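Local coordinates for MccB protein (Escherichia coli, PDB 6OM4) that joins adenylate to the N-formylated MccA peptide through a phosphoramidate bond in the biosynthesis of the antibiotic microcin C7, at residues Gly18-Gly23 and Arg70-Asn75; Val132-Ser137 and Leu301-Val306. All blocks are in the same frame, centred on the assembly; numbering follows the deposited sequence.

How the contacts relate
Contact 1 (Gly18-Gly23 with Arg70-Asn75) lies about 25 Å from the centre of the chain. It joins strand 17-20 to the end of helix 62-74. Contact 2 (Val132-Ser137 with Leu301-Val306) lies about 6 Å from that centre and joins helices 125-136 and 292-311 within the ThiF-family region. The two share no element; their centres are about 27 Å apart. Both are buried and apolar across the segments, but contact 1 buries about half as much surface. Its aromatic ring is flanked by an amide, with an exposed salt bridge on the same helix. Contact 2 uses aliphatic side chains between two helices.

Contact 1: residues Gly18-Gly23 and Arg70-Asn75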
# COMPACT_ATOMS: atom_id res chain seq x y z
N GLY A 18 -3.57 17.22 -27.72
CA GLY A 18 -4.44 17.10 -26.60
C GLY A 18 -4.03 15.97 -25.69
O GLY A 18 -3.16 15.16 -26.03
N LEU A 19 -4.70 15.93 -24.55
CA LEU A 19 -4.56 14.94 -23.57
C LEU A 19 -5.84 14.10 -23.47
O LEU A 19 -6.98 14.63 -23.53
CB LEU A 19 -4.30 15.60 -22.22
CG LEU A 19 -2.96 16.33 -22.11
CD1 LEU A 19 -2.96 17.22 -20.88
CD2 LEU A 19 -1.79 15.36 -22.04
N VAL A 20 -5.62 12.81 -23.29
CA VAL A 20 -6.70 11.89 -22.95
C VAL A 20 -6.29 11.13 -21.69
O VAL A 20 -5.24 10.50 -21.63
CB VAL A 20 -7.01 10.94 -24.12
CG1 VAL A 20 -8.13 9.98 -23.75
CG2 VAL A 20 -7.29 11.71 -25.40
N GLY A 21 -7.14 11.18 -20.66
CA GLY A 21 -6.92 10.42 -19.50
C GLY A 21 -6.17 11.22 -18.45
O GLY A 21 -5.67 12.33 -18.72
N GLY A 22 -6.12 10.67 -17.25
CA GLY A 22 -5.34 11.24 -16.17
C GLY A 22 -4.65 10.18 -15.36
O GLY A 22 -5.16 9.03 -15.25
N GLY A 23 -3.54 10.56 -14.72
CA GLY A 23 -2.73 9.61 -13.92
C GLY A 23 -1.66 8.96 -14.78
O GLY A 23 -1.28 9.53 -15.79
N ARG A 70 -8.82 0.83 -30.09
CA ARG A 70 -7.63 0.12 -29.55
C ARG A 70 -6.92 1.00 -28.52
O ARG A 70 -6.52 0.55 -27.43
CB ARG A 70 -6.69 -0.30 -30.69
CG ARG A 70 -5.44 -1.09 -30.27
CD ARG A 70 -4.16 -0.28 -30.10
NE ARG A 70 -3.98 0.63 -31.21
CZ ARG A 70 -3.48 1.84 -31.16
NH1 ARG A 70 -3.22 2.46 -32.30
NH2 ARG A 70 -3.23 2.45 -30.01
N PHE A 71 -6.75 2.27 -28.86
CA PHE A 71 -6.11 3.24 -28.00
C PHE A 71 -6.87 3.38 -26.66
O PHE A 71 -6.26 3.36 -25.59
CB PHE A 71 -6.01 4.58 -28.73
CG PHE A 71 -5.59 5.76 -27.89
CD1 PHE A 71 -6.51 6.42 -27.09
CD2 PHE A 71 -4.29 6.22 -27.92
CE1 PHE A 71 -6.13 7.48 -26.28
CE2 PHE A 71 -3.91 7.31 -27.15
CZ PHE A 71 -4.83 7.94 -26.34
N LEU A 72 -8.18 3.57 -26.73
CA LEU A 72 -8.99 3.70 -25.51
C LEU A 72 -8.96 2.42 -24.68
O LEU A 72 -8.89 2.46 -23.46
CB LEU A 72 -10.41 4.10 -25.91
CG LEU A 72 -10.53 5.52 -26.47
CD1 LEU A 72 -11.90 5.73 -27.12
CD2 LEU A 72 -10.36 6.52 -25.35
N LYS A 73 -9.03 1.25 -25.33
CA LYS A 73 -9.02 -0.02 -24.66
C LYS A 73 -7.69 -0.29 -23.95
O LYS A 73 -7.68 -0.82 -22.83
CB LYS A 73 -9.20 -1.16 -25.68
CG LYS A 73 -10.62 -1.46 -26.13
CD LYS A 73 -10.66 -2.82 -26.86
CE LYS A 73 -11.18 -3.93 -25.99
NZ LYS A 73 -10.65 -3.84 -24.61
N GLU A 74 -6.56 -0.05 -24.64
CA GLU A 74 -5.26 -0.47 -24.10
C GLU A 74 -4.87 0.39 -22.89
O GLU A 74 -3.99 0.01 -22.13
CB GLU A 74 -4.20 -0.46 -25.21
CG GLU A 74 -3.73 0.93 -25.58
CD GLU A 74 -2.83 0.99 -26.81
OE1 GLU A 74 -2.53 -0.08 -27.38
OE2 GLU A 74 -2.46 2.14 -27.23
N ASN A 75 -5.54 1.54 -22.72
CA ASN A 75 -5.35 2.38 -21.54
C ASN A 75 -6.46 2.17 -20.49
O ASN A 75 -6.47 2.88 -19.49
CB ASN A 75 -5.23 3.84 -21.98
CG ASN A 75 -3.95 4.09 -22.74
OD1 ASN A 75 -2.87 4.06 -22.16
ND2 ASN A 75 -4.07 4.34 -24.02
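Val20 on strand 17-20, the middle strand of a three-stranded antiparallel sheet, meets Phe71 and Leu72 on the last turn of helix 62-74. This is a small strand-on-helix contact, burying 87 Å² in all, and it lies away from the annotated sites. One methyl of Val20 does most of the touching. CG1 of Val20 sits at the edge of the Phe71 ring, near its plane, 4.1 Å from CE1 of Phe71. The same CG1 of Val20 is 4.4 Å from CD2 of Leu72. CG1 stands anti to the backbone N of Val20 (chi1 180°), which carries this methyl out to the helix. The Phe71 ring likewise leaves the helix anti to its own N (chi1 169°) and presents CE1 to the strand. Asn75, just past the end of the helix, covers one face of the ring. ND2 of Asn75 lies 4.1 Å above the ring plane, over the centre of the Phe71 ring. ND2 of Asn75 also donates to O of Phe71 at 2.9 Å, with an N-H...O angle of 145°. This bond probably helps keep the amide over the ring. On the exposed part of the helix, NH2 of Arg70 forms a salt bridge with OE2 of Glu74 at 2.9 Å, entering from above the carboxylate plane. Around the contact, Val20 also packs on Ile11 of strand 11-14 and Trp35 of helix 32-43. Phe71 touches Val29 of strand 27-29, and both Phe71 and Leu72 reach Ile38, so helix 32-43 shares this core with the sheet and helix 62-74.

Contact 2: residues Val132-Ser137 and Leu301-Val306; sequences VILATS and LCAADV
No ring or side-chain amide takes part where Ile133 and Leu134 meet Ala303 and Val306. The flat groups here are backbone carbonyls. At Ala303, O is touched by CD2 of Leu134 at 4.0 Å. Within helix 125-136, the carbonyl of Val132 is gripped from opposite faces of its plane: OG1 of Thr136 donates to O of Val132 at 2.8 Å, and N of Thr136 makes the helix bond to the same oxygen. Across the contact, CB of Ala303 is met by two branches of Ile133. CG2 and CD1 of Ile133 each lie 3.7 Å from CB of Ala303. CG1 of Ile133 is anti to the carbonyl carbon (chi1 -68°), and the extended chain beyond it brings CD1 over to the alanine methyl. CD2 and CD1 of Leu134 lie 3.8 and 3.9 Å from CG1 of Val306. These two side chains meet at about a right angle. The short segments have axes 9.8 Å apart and cross at -37°. Helix 125-136 begins at the glycine-rich turn of what appears to be a Rossmann-type nucleotide site, while helix 292-311 lies against strand 234-240, with Val306 touching Ile235. Ile307 continues the contact toward Leu134 and Ser137. The side-chain contacts are apolar, and the one polar atom touched, O of Ala303, takes only a van der Waals contact. The small side chain of Ala303 is consistent with the close approach of the backbones there, 6.6 Å between CA of Ile133 and CA of Ala303.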
# COMPACT_ATOMS: atom_id res chain seq x y z
N VAL A 132 -6.82 2.37 9.23
CA VAL A 132 -8.02 3.04 8.84
C VAL A 132 -8.17 2.97 7.31
O VAL A 132 -9.27 2.86 6.80
CB VAL A 132 -8.09 4.48 9.37
CG1 VAL A 132 -7.08 5.44 8.71
CG2 VAL A 132 -9.51 4.98 9.25
N ILE A 133 -7.07 3.03 6.57
CA ILE A 133 -7.20 2.85 5.12
C ILE A 133 -7.77 1.46 4.83
O ILE A 133 -8.66 1.30 3.97
CB ILE A 133 -5.84 3.03 4.41
CG1 ILE A 133 -5.39 4.49 4.51
CG2 ILE A 133 -5.94 2.57 2.97
CD1 ILE A 133 -3.93 4.71 4.29
N LEU A 134 -7.22 0.44 5.49
CA LEU A 134 -7.64 -0.92 5.17
C LEU A 134 -9.11 -1.11 5.58
O LEU A 134 -9.90 -1.72 4.84
CB LEU A 134 -6.72 -1.95 5.84
CG LEU A 134 -5.24 -1.93 5.43
CD1 LEU A 134 -4.50 -3.12 6.06
CD2 LEU A 134 -5.08 -1.99 3.91
N ALA A 135 -9.51 -0.59 6.75
CA ALA A 135 -10.87 -0.74 7.22
C ALA A 135 -11.83 -0.07 6.23
O ALA A 135 -12.85 -0.63 5.86
CB ALA A 135 -11.01 -0.17 8.61
N THR A 136 -11.50 1.14 5.78
CA THR A 136 -12.45 1.84 4.97
C THR A 136 -12.41 1.36 3.52
O THR A 136 -13.34 1.66 2.80
CB THR A 136 -12.29 3.36 5.09
OG1 THR A 136 -10.96 3.69 4.69
CG2 THR A 136 -12.53 3.82 6.50
N SER A 137 -11.37 0.61 3.14
CA SER A 137 -11.32 -0.07 1.84
C SER A 137 -11.98 -1.44 1.90
O SER A 137 -12.10 -2.10 0.88
CB SER A 137 -9.91 -0.13 1.29
OG SER A 137 -9.56 1.16 0.80
N LEU A 301 1.65 4.45 1.51
CA LEU A 301 2.16 3.59 0.49
C LEU A 301 2.23 2.13 0.97
O LEU A 301 2.04 1.21 0.13
CB LEU A 301 3.51 4.13 0.03
CG LEU A 301 3.39 5.42 -0.75
CD1 LEU A 301 4.74 6.11 -0.91
CD2 LEU A 301 2.74 5.13 -2.11
N CYS A 302 2.40 1.90 2.27
CA CYS A 302 2.31 0.57 2.85
C CYS A 302 0.89 -0.00 2.64
O CYS A 302 0.70 -1.13 2.18
CB CYS A 302 2.67 0.65 4.34
SG CYS A 302 2.49 -0.95 5.20
N ALA A 303 -0.14 0.80 2.97
CA ALA A 303 -1.53 0.36 2.81
C ALA A 303 -1.80 0.03 1.33
O ALA A 303 -2.47 -0.94 1.02
CB ALA A 303 -2.49 1.39 3.32
N ALA A 304 -1.28 0.85 0.41
CA ALA A 304 -1.49 0.63 -1.04
C ALA A 304 -0.98 -0.75 -1.43
O ALA A 304 -1.64 -1.48 -2.19
CB ALA A 304 -0.77 1.66 -1.86
N ASP A 305 0.23 -1.07 -0.98
CA ASP A 305 0.81 -2.39 -1.29
C ASP A 305 0.01 -3.54 -0.67
O ASP A 305 -0.15 -4.54 -1.34
CB ASP A 305 2.29 -2.40 -0.93
CG ASP A 305 3.15 -1.80 -2.05
OD1 ASP A 305 2.59 -1.26 -3.08
OD2 ASP A 305 4.37 -1.88 -1.90
N VAL A 306 -0.56 -3.40 0.53
CA VAL A 306 -1.45 -4.43 1.11
C VAL A 306 -2.69 -4.65 0.23
O VAL A 306 -3.05 -5.82 -0.13
CB VAL A 306 -1.85 -4.06 2.54
CG1 VAL A 306 -2.95 -4.98 3.06
CG2 VAL A 306 -0.64 -4.06 3.45